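Local coordinates for protein transcriptional regulator, IclR family (Ruegeria sp. TM1040, PDB 3R4K) that probably binds DNA as a dimer and regulates transcription, with a helix-turn-helix domain joined to a profilin-like domain that in IclR-family relatives senses small molecules, at residues V142-E147 / E179-G184; T136-A141 / S198-I203; E89-T94 / S112-S117; T97-L102 / A215-T220; T10-F15 / Y60-Q65. All coordinates share one frame; numbering follows the deposited sequence.

Contact 1: residues V142-E147 / E179-G184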
# COMPACT_ATOMS: atom_id res chain seq x y z
N VAL A 142 -3.90 -18.62 -10.05
CA VAL A 142 -3.51 -17.26 -10.45
C VAL A 142 -4.09 -16.94 -11.83
O VAL A 142 -4.62 -15.86 -12.02
CB VAL A 142 -1.97 -17.04 -10.40
CG1 VAL A 142 -1.56 -15.69 -10.98
CG2 VAL A 142 -1.44 -17.17 -8.97
N LEU A 143 -4.00 -17.87 -12.79
CA LEU A 143 -4.51 -17.71 -14.16
C LEU A 143 -6.02 -17.52 -14.17
O LEU A 143 -6.53 -16.68 -14.91
CB LEU A 143 -4.15 -18.95 -15.00
CG LEU A 143 -3.72 -18.70 -16.44
CD1 LEU A 143 -2.61 -17.65 -16.53
CD2 LEU A 143 -3.27 -19.98 -17.09
N ALA A 144 -6.73 -18.26 -13.32
CA ALA A 144 -8.18 -18.22 -13.24
C ALA A 144 -8.73 -16.84 -12.81
O ALA A 144 -9.88 -16.52 -13.13
CB ALA A 144 -8.67 -19.28 -12.27
N TYR A 145 -7.91 -16.03 -12.13
CA TYR A 145 -8.33 -14.71 -11.67
C TYR A 145 -7.48 -13.58 -12.26
O TYR A 145 -7.50 -12.45 -11.77
CB TYR A 145 -8.32 -14.68 -10.14
CG TYR A 145 -9.42 -15.56 -9.58
CD1 TYR A 145 -10.74 -15.13 -9.56
CD2 TYR A 145 -9.15 -16.86 -9.16
CE1 TYR A 145 -11.76 -15.93 -9.07
CE2 TYR A 145 -10.17 -17.68 -8.67
CZ TYR A 145 -11.47 -17.21 -8.62
OH TYR A 145 -12.47 -17.98 -8.11
N SER A 146 -6.80 -13.89 -13.38
CA SER A 146 -6.01 -12.95 -14.15
C SER A 146 -6.86 -12.35 -15.29
O SER A 146 -7.95 -12.86 -15.60
CB SER A 146 -4.77 -13.64 -14.70
OG SER A 146 -3.74 -13.70 -13.72
N GLU A 147 -6.37 -11.25 -15.90
CA GLU A 147 -7.06 -10.58 -17.01
C GLU A 147 -7.16 -11.49 -18.23
O GLU A 147 -6.19 -12.20 -18.53
CB GLU A 147 -6.35 -9.26 -17.39
CG GLU A 147 -6.75 -8.06 -16.56
CD GLU A 147 -8.24 -7.76 -16.45
OE1 GLU A 147 -8.85 -7.35 -17.47
OE2 GLU A 147 -8.78 -7.93 -15.34
N GLU A 179 -13.36 -24.01 -14.02
CA GLU A 179 -13.74 -24.78 -12.85
C GLU A 179 -13.14 -24.17 -11.55
O GLU A 179 -13.83 -24.15 -10.52
CB GLU A 179 -13.33 -26.27 -13.02
CG GLU A 179 -14.05 -27.25 -12.09
CD GLU A 179 -15.57 -27.28 -12.00
OE1 GLU A 179 -16.27 -26.63 -12.82
OE2 GLU A 179 -16.06 -27.97 -11.08
N VAL A 180 -11.90 -23.63 -11.63
CA VAL A 180 -11.21 -22.98 -10.51
C VAL A 180 -11.90 -21.64 -10.19
O VAL A 180 -12.12 -21.35 -9.01
CB VAL A 180 -9.65 -22.88 -10.63
CG1 VAL A 180 -9.11 -22.78 -12.04
CG2 VAL A 180 -9.03 -21.85 -9.69
N ARG A 181 -12.28 -20.86 -11.24
CA ARG A 181 -13.02 -19.59 -11.14
C ARG A 181 -14.32 -19.80 -10.36
O ARG A 181 -14.70 -18.97 -9.53
CB ARG A 181 -13.35 -19.04 -12.54
CG ARG A 181 -12.19 -18.38 -13.28
CD ARG A 181 -12.63 -17.66 -14.56
NE ARG A 181 -11.49 -17.20 -15.35
CZ ARG A 181 -11.32 -15.95 -15.80
NH1 ARG A 181 -12.22 -15.02 -15.52
NH2 ARG A 181 -10.25 -15.63 -16.50
N ARG A 182 -14.99 -20.91 -10.66
CA ARG A 182 -16.28 -21.33 -10.11
C ARG A 182 -16.20 -21.80 -8.65
O ARG A 182 -17.12 -21.50 -7.87
CB ARG A 182 -16.83 -22.45 -11.00
CG ARG A 182 -18.34 -22.61 -10.96
CD ARG A 182 -18.80 -23.88 -11.66
NE ARG A 182 -18.26 -25.11 -11.07
CZ ARG A 182 -18.81 -25.76 -10.04
NH1 ARG A 182 -19.92 -25.30 -9.47
NH2 ARG A 182 -18.26 -26.87 -9.58
N THR A 183 -15.16 -22.58 -8.29
CA THR A 183 -15.02 -23.18 -6.96
C THR A 183 -14.06 -22.44 -6.02
O THR A 183 -14.12 -22.67 -4.81
CB THR A 183 -14.58 -24.65 -7.10
OG1 THR A 183 -13.27 -24.69 -7.67
CG2 THR A 183 -15.55 -25.49 -7.92
N GLY A 184 -13.20 -21.58 -6.56
CA GLY A 184 -12.24 -20.81 -5.78
C GLY A 184 -11.03 -21.60 -5.29
O GLY A 184 -10.28 -21.12 -4.43

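Contact 2: residues T136-A141 / S198-I203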
# COMPACT_ATOMS: atom_id res chain seq x y z
N THR A 136 0.94 -26.13 -12.59
CA THR A 136 0.85 -26.13 -11.12
C THR A 136 -0.55 -25.71 -10.70
O THR A 136 -1.21 -24.96 -11.42
CB THR A 136 1.91 -25.18 -10.47
OG1 THR A 136 1.66 -23.83 -10.85
CG2 THR A 136 3.33 -25.55 -10.81
N ALA A 137 -0.99 -26.14 -9.50
CA ALA A 137 -2.26 -25.73 -8.92
C ALA A 137 -2.20 -24.21 -8.64
O ALA A 137 -3.15 -23.50 -8.93
CB ALA A 137 -2.54 -26.50 -7.64
N SER A 138 -1.02 -23.73 -8.15
CA SER A 138 -0.75 -22.31 -7.86
C SER A 138 -0.91 -21.47 -9.13
O SER A 138 -1.60 -20.45 -9.10
CB SER A 138 0.64 -22.13 -7.26
OG SER A 138 0.79 -22.92 -6.10
N GLY A 139 -0.32 -21.95 -10.23
CA GLY A 139 -0.41 -21.30 -11.54
C GLY A 139 -1.82 -21.21 -12.07
O GLY A 139 -2.23 -20.16 -12.58
N LEU A 140 -2.60 -22.30 -11.92
CA LEU A 140 -4.00 -22.36 -12.36
C LEU A 140 -4.87 -21.43 -11.52
O LEU A 140 -5.75 -20.76 -12.07
CB LEU A 140 -4.56 -23.80 -12.35
CG LEU A 140 -3.94 -24.76 -13.37
CD1 LEU A 140 -4.15 -26.21 -12.96
CD2 LEU A 140 -4.45 -24.51 -14.78
N ALA A 141 -4.62 -21.37 -10.19
CA ALA A 141 -5.33 -20.49 -9.26
C ALA A 141 -5.14 -19.01 -9.65
O ALA A 141 -6.10 -18.25 -9.63
CB ALA A 141 -4.85 -20.73 -7.82
N SER A 198 -1.08 -31.33 -5.59
CA SER A 198 -1.18 -30.01 -5.00
C SER A 198 -2.61 -29.43 -5.06
O SER A 198 -3.39 -29.74 -5.97
CB SER A 198 -0.21 -29.03 -5.66
OG SER A 198 0.50 -29.55 -6.78
N HIS A 199 -2.93 -28.60 -4.06
CA HIS A 199 -4.16 -27.83 -3.87
C HIS A 199 -3.76 -26.38 -3.72
O HIS A 199 -2.81 -26.10 -2.98
CB HIS A 199 -4.91 -28.28 -2.60
CG HIS A 199 -5.58 -29.60 -2.68
ND1 HIS A 199 -4.86 -30.78 -2.55
CD2 HIS A 199 -6.89 -29.90 -2.78
CE1 HIS A 199 -5.76 -31.75 -2.62
NE2 HIS A 199 -6.99 -31.26 -2.76
N ALA A 200 -4.46 -25.44 -4.39
CA ALA A 200 -4.11 -24.02 -4.27
C ALA A 200 -5.31 -23.12 -4.36
O ALA A 200 -6.28 -23.42 -5.05
CB ALA A 200 -3.09 -23.63 -5.32
N VAL A 201 -5.23 -22.00 -3.63
CA VAL A 201 -6.24 -20.94 -3.60
C VAL A 201 -5.57 -19.62 -3.99
O VAL A 201 -4.40 -19.41 -3.64
CB VAL A 201 -6.99 -20.82 -2.23
CG1 VAL A 201 -7.88 -22.03 -1.97
CG2 VAL A 201 -6.04 -20.57 -1.06
N PRO A 202 -6.26 -18.71 -4.69
CA PRO A 202 -5.62 -17.42 -5.02
C PRO A 202 -5.58 -16.48 -3.80
O PRO A 202 -6.41 -16.58 -2.90
CB PRO A 202 -6.52 -16.87 -6.12
CG PRO A 202 -7.88 -17.42 -5.78
CD PRO A 202 -7.65 -18.77 -5.19
N ILE A 203 -4.59 -15.58 -3.78
CA ILE A 203 -4.41 -14.55 -2.77
C ILE A 203 -4.65 -13.24 -3.48
O ILE A 203 -4.10 -13.01 -4.57
CB ILE A 203 -3.03 -14.63 -2.05
CG1 ILE A 203 -2.82 -16.00 -1.37
CG2 ILE A 203 -2.83 -13.48 -1.04
CD1 ILE A 203 -3.87 -16.43 -0.23

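Contact 3: residues E89-T94 / S112-S117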
# COMPACT_ATOMS: atom_id res chain seq x y z
N GLU A 89 0.99 -22.96 10.41
CA GLU A 89 -0.28 -23.50 10.90
C GLU A 89 -0.92 -24.44 9.89
O GLU A 89 -1.35 -25.52 10.29
CB GLU A 89 -1.25 -22.38 11.28
CG GLU A 89 -0.89 -21.72 12.61
CD GLU A 89 -1.72 -20.54 13.04
OE1 GLU A 89 -2.53 -20.02 12.23
OE2 GLU A 89 -1.56 -20.12 14.21
N LEU A 90 -0.93 -24.08 8.60
CA LEU A 90 -1.50 -24.93 7.54
C LEU A 90 -0.70 -26.24 7.39
O LEU A 90 -1.31 -27.30 7.21
CB LEU A 90 -1.58 -24.17 6.21
CG LEU A 90 -2.39 -24.83 5.09
CD1 LEU A 90 -3.80 -25.20 5.54
CD2 LEU A 90 -2.42 -23.96 3.87
N SER A 91 0.64 -26.16 7.50
CA SER A 91 1.50 -27.35 7.42
C SER A 91 1.24 -28.29 8.57
O SER A 91 1.28 -29.49 8.39
CB SER A 91 2.98 -26.97 7.39
OG SER A 91 3.36 -26.60 6.08
N GLU A 92 0.91 -27.74 9.75
CA GLU A 92 0.62 -28.55 10.92
C GLU A 92 -0.75 -29.19 10.83
O GLU A 92 -0.90 -30.35 11.21
CB GLU A 92 0.77 -27.72 12.20
CG GLU A 92 2.23 -27.58 12.63
CD GLU A 92 3.11 -28.83 12.58
OE1 GLU A 92 3.86 -28.98 11.60
OE2 GLU A 92 3.04 -29.66 13.52
N ASP A 93 -1.73 -28.47 10.28
CA ASP A 93 -3.10 -28.95 10.13
C ASP A 93 -3.23 -30.04 9.04
O ASP A 93 -4.00 -30.99 9.22
CB ASP A 93 -4.04 -27.79 9.82
CG ASP A 93 -4.26 -26.82 10.97
OD1 ASP A 93 -4.07 -27.23 12.14
OD2 ASP A 93 -4.66 -25.66 10.71
N THR A 94 -2.48 -29.91 7.94
CA THR A 94 -2.55 -30.83 6.80
C THR A 94 -1.49 -31.93 6.86
O THR A 94 -1.64 -32.97 6.20
CB THR A 94 -2.40 -30.06 5.49
OG1 THR A 94 -1.11 -29.43 5.46
CG2 THR A 94 -3.49 -29.02 5.28
N SER A 112 8.04 -18.30 -0.19
CA SER A 112 8.05 -18.71 1.22
C SER A 112 7.36 -20.05 1.31
O SER A 112 6.42 -20.32 0.55
CB SER A 112 7.42 -17.67 2.15
OG SER A 112 6.03 -17.50 1.97
N HIS A 113 7.88 -20.93 2.18
CA HIS A 113 7.31 -22.26 2.39
C HIS A 113 7.48 -22.70 3.83
O HIS A 113 8.28 -22.12 4.57
CB HIS A 113 7.94 -23.30 1.43
CG HIS A 113 9.39 -23.57 1.69
ND1 HIS A 113 10.39 -22.86 1.03
CD2 HIS A 113 9.98 -24.44 2.55
CE1 HIS A 113 11.54 -23.33 1.50
NE2 HIS A 113 11.35 -24.28 2.43
N ALA A 114 6.76 -23.74 4.21
CA ALA A 114 6.87 -24.37 5.52
C ALA A 114 6.74 -25.89 5.37
O ALA A 114 6.03 -26.37 4.47
CB ALA A 114 5.80 -23.85 6.46
N TYR A 115 7.47 -26.63 6.21
CA TYR A 115 7.43 -28.08 6.28
C TYR A 115 6.67 -28.50 7.54
O TYR A 115 6.75 -27.81 8.56
CB TYR A 115 8.85 -28.70 6.27
CG TYR A 115 9.62 -28.44 4.99
CD1 TYR A 115 9.12 -28.85 3.75
CD2 TYR A 115 10.85 -27.81 5.01
CE1 TYR A 115 9.82 -28.61 2.57
CE2 TYR A 115 11.56 -27.57 3.84
CZ TYR A 115 11.05 -27.98 2.62
OH TYR A 115 11.75 -27.75 1.47
N SER A 116 5.93 -29.60 7.46
CA SER A 116 5.21 -30.10 8.61
C SER A 116 6.10 -30.94 9.50
O SER A 116 7.03 -31.57 9.01
CB SER A 116 4.03 -30.95 8.16
OG SER A 116 3.32 -31.43 9.29
N SER A 117 5.79 -30.99 10.80
CA SER A 117 6.56 -31.81 11.75
C SER A 117 6.17 -33.28 11.64
O SER A 117 6.98 -34.14 11.97
CB SER A 117 6.33 -31.32 13.18
OG SER A 117 4.99 -31.49 13.61

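Contact 4: residues T97-L102 / A215-T220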
# COMPACT_ATOMS: atom_id res chain seq x y z
N THR A 97 3.58 -30.03 3.05
CA THR A 97 4.35 -28.84 2.72
C THR A 97 3.41 -27.78 2.18
O THR A 97 2.59 -28.07 1.31
CB THR A 97 5.44 -29.19 1.70
OG1 THR A 97 6.29 -30.19 2.29
CG2 THR A 97 6.27 -27.96 1.24
N THR A 98 3.54 -26.55 2.68
CA THR A 98 2.73 -25.42 2.23
C THR A 98 3.66 -24.37 1.62
O THR A 98 4.81 -24.27 2.03
CB THR A 98 1.88 -24.87 3.37
OG1 THR A 98 2.75 -24.48 4.43
CG2 THR A 98 0.86 -25.88 3.88
N HIS A 99 3.18 -23.62 0.63
CA HIS A 99 4.00 -22.58 0.03
C HIS A 99 3.18 -21.44 -0.55
O HIS A 99 2.05 -21.63 -1.02
CB HIS A 99 4.99 -23.12 -1.03
CG HIS A 99 4.38 -23.80 -2.20
ND1 HIS A 99 4.35 -23.20 -3.46
CD2 HIS A 99 3.87 -25.06 -2.31
CE1 HIS A 99 3.78 -24.08 -4.26
NE2 HIS A 99 3.48 -25.22 -3.62
N LEU A 100 3.75 -20.23 -0.48
CA LEU A 100 3.19 -19.01 -1.02
C LEU A 100 4.00 -18.61 -2.24
O LEU A 100 5.23 -18.51 -2.18
CB LEU A 100 3.15 -17.87 0.02
CG LEU A 100 2.65 -16.49 -0.46
CD1 LEU A 100 1.16 -16.51 -0.88
CD2 LEU A 100 2.96 -15.40 0.58
N SER A 101 3.31 -18.44 -3.36
CA SER A 101 3.96 -18.00 -4.60
C SER A 101 3.37 -16.65 -4.98
O SER A 101 2.18 -16.38 -4.73
CB SER A 101 3.80 -19.03 -5.71
OG SER A 101 2.44 -19.31 -5.97
N LEU A 102 4.24 -15.75 -5.49
CA LEU A 102 3.80 -14.40 -5.84
C LEU A 102 4.13 -14.06 -7.27
O LEU A 102 5.15 -14.50 -7.80
CB LEU A 102 4.45 -13.35 -4.92
CG LEU A 102 4.13 -13.39 -3.44
CD1 LEU A 102 5.06 -12.47 -2.68
CD2 LEU A 102 2.67 -13.03 -3.17
N ALA A 215 -0.56 -22.60 -1.42
CA ALA A 215 -0.73 -24.00 -1.81
C ALA A 215 -0.29 -24.99 -0.77
O ALA A 215 0.51 -24.68 0.12
CB ALA A 215 0.04 -24.26 -3.09
N VAL A 216 -0.81 -26.24 -0.92
CA VAL A 216 -0.49 -27.43 -0.13
C VAL A 216 0.01 -28.49 -1.12
O VAL A 216 -0.77 -28.90 -1.97
CB VAL A 216 -1.71 -27.92 0.72
CG1 VAL A 216 -1.44 -29.27 1.39
CG2 VAL A 216 -2.10 -26.87 1.76
N ALA A 217 1.29 -28.87 -1.04
CA ALA A 217 1.93 -29.88 -1.90
C ALA A 217 2.09 -31.16 -1.12
O ALA A 217 2.71 -31.17 -0.06
CB ALA A 217 3.28 -29.40 -2.41
N ALA A 218 1.52 -32.23 -1.63
CA ALA A 218 1.58 -33.51 -0.95
C ALA A 218 2.00 -34.65 -1.87
O ALA A 218 1.72 -34.60 -3.07
CB ALA A 218 0.22 -33.81 -0.36
N PRO A 219 2.60 -35.73 -1.34
CA PRO A 219 2.85 -36.90 -2.20
C PRO A 219 1.51 -37.54 -2.57
O PRO A 219 0.58 -37.59 -1.75
CB PRO A 219 3.67 -37.83 -1.30
CG PRO A 219 4.04 -37.03 -0.11
CD PRO A 219 2.99 -36.02 0.05
N THR A 220 1.40 -38.02 -3.80
CA THR A 220 0.20 -38.70 -4.28
C THR A 220 -0.15 -39.88 -3.35
O THR A 220 -1.31 -40.05 -3.00
CB THR A 220 0.42 -39.12 -5.72
OG1 THR A 220 0.55 -37.93 -6.50
CG2 THR A 220 -0.72 -39.94 -6.27
O HOH W 1 4.41 -32.57 1.66

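Contact 5: residues T10-F15 / Y60-Q65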
# COMPACT_ATOMS: atom_id res chain seq x y z
N THR A 10 -16.82 1.20 12.72
CA THR A 10 -17.78 0.30 12.06
C THR A 10 -18.32 0.96 10.79
O THR A 10 -18.55 0.27 9.80
CB THR A 10 -18.92 -0.05 13.03
OG1 THR A 10 -18.37 -0.74 14.15
CG2 THR A 10 -19.97 -0.92 12.41
N LEU A 11 -18.50 2.31 10.80
CA LEU A 11 -19.01 3.07 9.66
C LEU A 11 -18.10 2.91 8.44
O LEU A 11 -18.61 2.82 7.32
CB LEU A 11 -19.20 4.56 10.01
CG LEU A 11 -20.32 4.91 11.01
CD1 LEU A 11 -20.26 6.38 11.42
CD2 LEU A 11 -21.69 4.61 10.43
N LEU A 12 -16.77 2.79 8.67
CA LEU A 12 -15.76 2.64 7.62
C LEU A 12 -15.86 1.29 6.91
O LEU A 12 -15.45 1.20 5.74
CB LEU A 12 -14.33 2.80 8.19
CG LEU A 12 -13.96 4.13 8.80
CD1 LEU A 12 -12.55 4.09 9.29
CD2 LEU A 12 -14.14 5.26 7.79
N THR A 13 -16.39 0.26 7.60
CA THR A 13 -16.52 -1.10 7.06
C THR A 13 -17.54 -1.17 5.90
O THR A 13 -17.46 -2.10 5.09
CB THR A 13 -16.89 -2.14 8.17
OG1 THR A 13 -18.27 -2.01 8.56
CG2 THR A 13 -15.98 -2.07 9.39
N TYR A 14 -18.47 -0.20 5.81
CA TYR A 14 -19.50 -0.17 4.79
C TYR A 14 -18.95 0.24 3.42
O TYR A 14 -19.58 -0.04 2.40
CB TYR A 14 -20.67 0.72 5.23
CG TYR A 14 -21.34 0.18 6.47
CD1 TYR A 14 -21.98 -1.06 6.45
CD2 TYR A 14 -21.28 0.86 7.68
CE1 TYR A 14 -22.57 -1.59 7.60
CE2 TYR A 14 -21.88 0.34 8.83
CZ TYR A 14 -22.52 -0.89 8.79
OH TYR A 14 -23.11 -1.42 9.90
N PHE A 15 -17.77 0.89 3.39
CA PHE A 15 -17.07 1.25 2.17
C PHE A 15 -16.41 0.02 1.61
O PHE A 15 -15.79 -0.74 2.36
CB PHE A 15 -16.02 2.33 2.45
CG PHE A 15 -16.59 3.70 2.72
CD1 PHE A 15 -16.95 4.54 1.67
CD2 PHE A 15 -16.76 4.15 4.02
CE1 PHE A 15 -17.48 5.80 1.92
CE2 PHE A 15 -17.29 5.42 4.27
CZ PHE A 15 -17.65 6.23 3.22
N TYR A 60 -20.02 10.91 1.49
CA TYR A 60 -18.68 10.75 2.03
C TYR A 60 -17.91 9.72 1.26
O TYR A 60 -18.48 8.75 0.75
CB TYR A 60 -18.71 10.32 3.50
CG TYR A 60 -19.46 11.23 4.45
CD1 TYR A 60 -18.83 12.31 5.06
CD2 TYR A 60 -20.77 10.94 4.83
CE1 TYR A 60 -19.50 13.12 5.97
CE2 TYR A 60 -21.45 11.73 5.75
CZ TYR A 60 -20.81 12.81 6.33
OH TYR A 60 -21.47 13.59 7.25
N ARG A 61 -16.60 9.91 1.20
CA ARG A 61 -15.65 8.96 0.63
C ARG A 61 -14.47 8.90 1.59
O ARG A 61 -14.34 9.76 2.47
CB ARG A 61 -15.25 9.32 -0.80
CG ARG A 61 -14.43 10.58 -0.92
CD ARG A 61 -14.10 10.82 -2.36
NE ARG A 61 -13.07 11.85 -2.50
CZ ARG A 61 -12.70 12.38 -3.66
NH1 ARG A 61 -13.28 12.00 -4.79
NH2 ARG A 61 -11.75 13.31 -3.69
N LEU A 62 -13.62 7.88 1.43
CA LEU A 62 -12.46 7.73 2.29
C LEU A 62 -11.45 8.87 2.07
O LEU A 62 -11.37 9.44 0.99
CB LEU A 62 -11.82 6.35 2.14
CG LEU A 62 -12.65 5.24 2.80
CD1 LEU A 62 -12.26 3.95 2.29
CD2 LEU A 62 -12.48 5.21 4.32
N GLY A 63 -10.81 9.27 3.17
CA GLY A 63 -9.85 10.37 3.24
C GLY A 63 -8.40 10.03 2.95
O GLY A 63 -8.01 8.85 2.90
N PRO A 64 -7.54 11.05 2.81
CA PRO A 64 -6.13 10.78 2.41
C PRO A 64 -5.17 10.35 3.50
O PRO A 64 -4.09 9.85 3.18
CB PRO A 64 -5.67 12.12 1.85
CG PRO A 64 -6.50 13.14 2.59
CD PRO A 64 -7.83 12.50 2.82
N GLN A 65 -5.50 10.57 4.78
CA GLN A 65 -4.57 10.25 5.89
C GLN A 65 -4.31 8.74 6.16
O GLN A 65 -3.37 8.43 6.88
CB GLN A 65 -4.96 10.99 7.17
CG GLN A 65 -4.64 12.48 7.00
CD GLN A 65 -4.36 13.23 8.27
OE1 GLN A 65 -5.03 14.22 8.56
NE2 GLN A 65 -3.32 12.82 9.00

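Contact 1: residues V142-E147 / E179-G184
The guanidinium of Arg181 carries Ala144 O over one of its faces, while Leu143 O and Ser146 O approach it obliquely. Arg181 NE lies 2.8 Å from Ala144 O, yet the angle is too poor for a hydrogen bond, so the carbonyl rests on the flat group without being gripped by it. Arg181 is modelled in two conformers, this extended arm being one, so its contacts with Ala144 O are less certain. The ring of Tyr145 meets Arg181 CA and Val180 O obliquely, and it and the ring of Phe204 meet edge-to-face (T-shaped). With CG anti to the carbonyl carbon (chi1 -69°), the ring reaches over to helix 170-183, and Tyr145 OH gives a weak hydrogen bond of 2.8 Å to Arg181 O, near the C-terminal end of that helix. A phenylalanine here would probably keep much of the ring packing but leave Arg181 O without this donor. Beside these, Ala144 CB sits against both methyls of Val180, 3.5 Å from CG1 and 3.7 Å from CG2. Just before the type I turn from Leu143 to Ser146, Val142 O is held from opposite faces of its plane by Ser146 OG, at 2.9 Å, and Tyr145 N. Gly184, with positive phi, is the first residue to leave helix 170-183. This is helix-end packing in the IclR C-terminal domain: that turn docks on the last turn of helix 170-183.

Contact 2: residues T136-A141 / S198-I203
Ala137 and Ala141 meet Ala200 through methyls fixed by the backbone alone, so the torsions that matter are those of the main chain: helical at Ala137 (phi/psi -64°/-40°) and extended at Ala200. One helical turn apart, the two helix methyls both face the strand, with Ala137 CB 3.7 Å and Ala141 CB 4.2 Å from Ala200 CB. The Ala200 methyl also presses on the helix backbone itself, 3.5 Å from Ser138 N. Such small residues let the axes of 137-141 and 198-203 come within 6.9 Å at an angle of 29°. This is a helix laid on the sheet of the profilin-like, GAF-related domain, running roughly along strand 196-204; helix 225-245 packs on the other face through His199 and Val201. Ser138, its OG anti to the carbonyl carbon, brings that oxygen 4.0 Å from Ala200 CB. Farther along, Pro202 CB lies 3.8 Å from Ala141 O, and at the other end Ala137 CB packs against Ser198 CB. No hydrogen bond crosses the interface. The helix start is capped by Thr136, whose OG1 accepts from Gly139 N at 2.8 Å and is also hydrogen-bonded to Thr132 O.

Contact 3: residues E89-T94 / S112-S117
Glu92 and Ser117 face each other as a two-pronged pair. The glutamate chain folds at chi2 (-45°), bringing its carboxylate up to the backbone N and the hydroxyl of Ser117, and each oxygen of Glu92 offers its syn lone pair: OE1 takes Ser117 N at 2.9 Å in a fairly straight bond (162°), and OE2 takes Ser117 OG at 2.7 Å. Were this glutamate an alanine, Ser117 N and OG would probably lose both acceptors and the loop after strand 107-114 could move more freely. Beside this pair, Ser116 reaches back to the helix. Its OG gives a 3.0 Å hydrogen bond to Ser91 O, arriving from well above the carbonyl plane. Ser91 itself points toward 112-117, its CB 4.0 Å from Ser116 N and its OG 3.7 Å from Ala114 CB. Ser91 OG also lies 3.1 Å from Ala114 O, and it is hydrogen-bonded to Thr98 OG1 on the neighbouring strand. Two of the three bonds across the contact thus fall on one carboxylate, on the more exposed side, whereas the serine and alanine beneath are packed closely. Helix 79-94 is consequently pinned to the loop that follows strand 107-114, and neutral donors around Glu92 would be expected to suit a charged carboxylate.

Contact 4: residues T97-L102 / A215-T220
His99 lays one face of its ring against the methyl of Ala215. From CB, chi1 of 61° sets CG between the backbone N and the carbonyl carbon, which turns the imidazole toward strand 210-219. His99 CD2 then lies 4.0 Å from Ala215 CB and His99 CE1 3.9 Å, while His99 NE2, at the tip, comes closest at 3.6 Å. The methyl is therefore displaced toward the rim, in a CH-pi contact 25° off the normal. Ala217 CB is at the ring edge, near its plane. ND1 has a weak hydrogen bond to Ser110 OG on the adjoining strand, and Ser138 of helix 137-143 packs against the ring. Beneath the imidazole, His99 and Ala215 form a hydrogen-bonded pair, with His99 N to Ala215 O at 2.9 Å and Ala215 N to His99 O at 2.8 Å. On the other face of the sheet Thr98 CG2 and Val216 CG2 lie side by side in the non-hydrogen-bonded pair, under Leu90. At the start of strand 97-104 Ala217 N binds Thr97 O, but Thr97 N to Ala217 O is weak, and a water links those two atoms. The arrangement is the central antiparallel pairing of the six-stranded sheet in this profilin-like domain, with helices packed on both faces.

Contact 5: residues T10-F15 / Y60-Q65
Phe15 and Leu12 pack on Tyr60 and Leu62 in a buried, largely apolar contact of the DNA-binding domain, joining the end of its first helix to the middle strand of its small antiparallel sheet. No hydrogen bond crosses between the segments. The phenyl ring carries most of the load. With chi1 at -73°, CG is anti to the carbonyl carbon and the ring is directed at the strand, so that Tyr60 O lies in the ring plane at its edge, 3.3 Å from Phe15 CE1. That places the oxygen against the slightly positive C-H rim. Leu12 O is also at the edge and in plane. Leu62 CG approaches the Phe15 ring obliquely, while CD1 of the same leucine reaches Phe15 CB at 4.1 Å. The other methyl of Leu62, CD2, meets Leu12 CD2 at 3.8 Å where the two leucines cross obliquely. At the far corner of the ring, Phe15 CZ packs 4.2 Å from Tyr60 CB; the rest of the tyrosine leads away toward Tyr39 and Met42. A type I turn from Leu12 to Phe15 carries the chain on from the helix. The second subunit closes over this patch: its Arg68 binds Leu12 O and Phe15 O, and its Leu69 and Leu72 pack on Leu12 and Leu62. Within the chain, Ile22 of strand 21-23 flanks Phe15, Val51 of strand 51-54 lies against Leu12, and helices 24-31 and 35-47 cover Leu11 and Tyr60, completing the winged helix-turn-helix core.

Four contacts belong to the C-terminal domain; contact 5 stands apart in the DNA-binding domain, its centre about 37 Å from those of contacts 3 and 4, and has the other subunit against it. Contacts 2, 4 and 5 are buried, whereas 1 and 3 are partly buried at helix ends and strand exits. Chemistry follows place: methyl packing in 2, backbone pairing in 4 and an aromatic-aliphatic cluster in 5, against side-chain hydrogen bonds and carbonyl contacts in 1 and 3. Contacts 1 and 2 share helix 137-143. Contacts 2, 3 and 4 reach one sheet: Ser91 bonds Thr98 between 3 and 4, and His199 pairs with Val216 between 2 and 4.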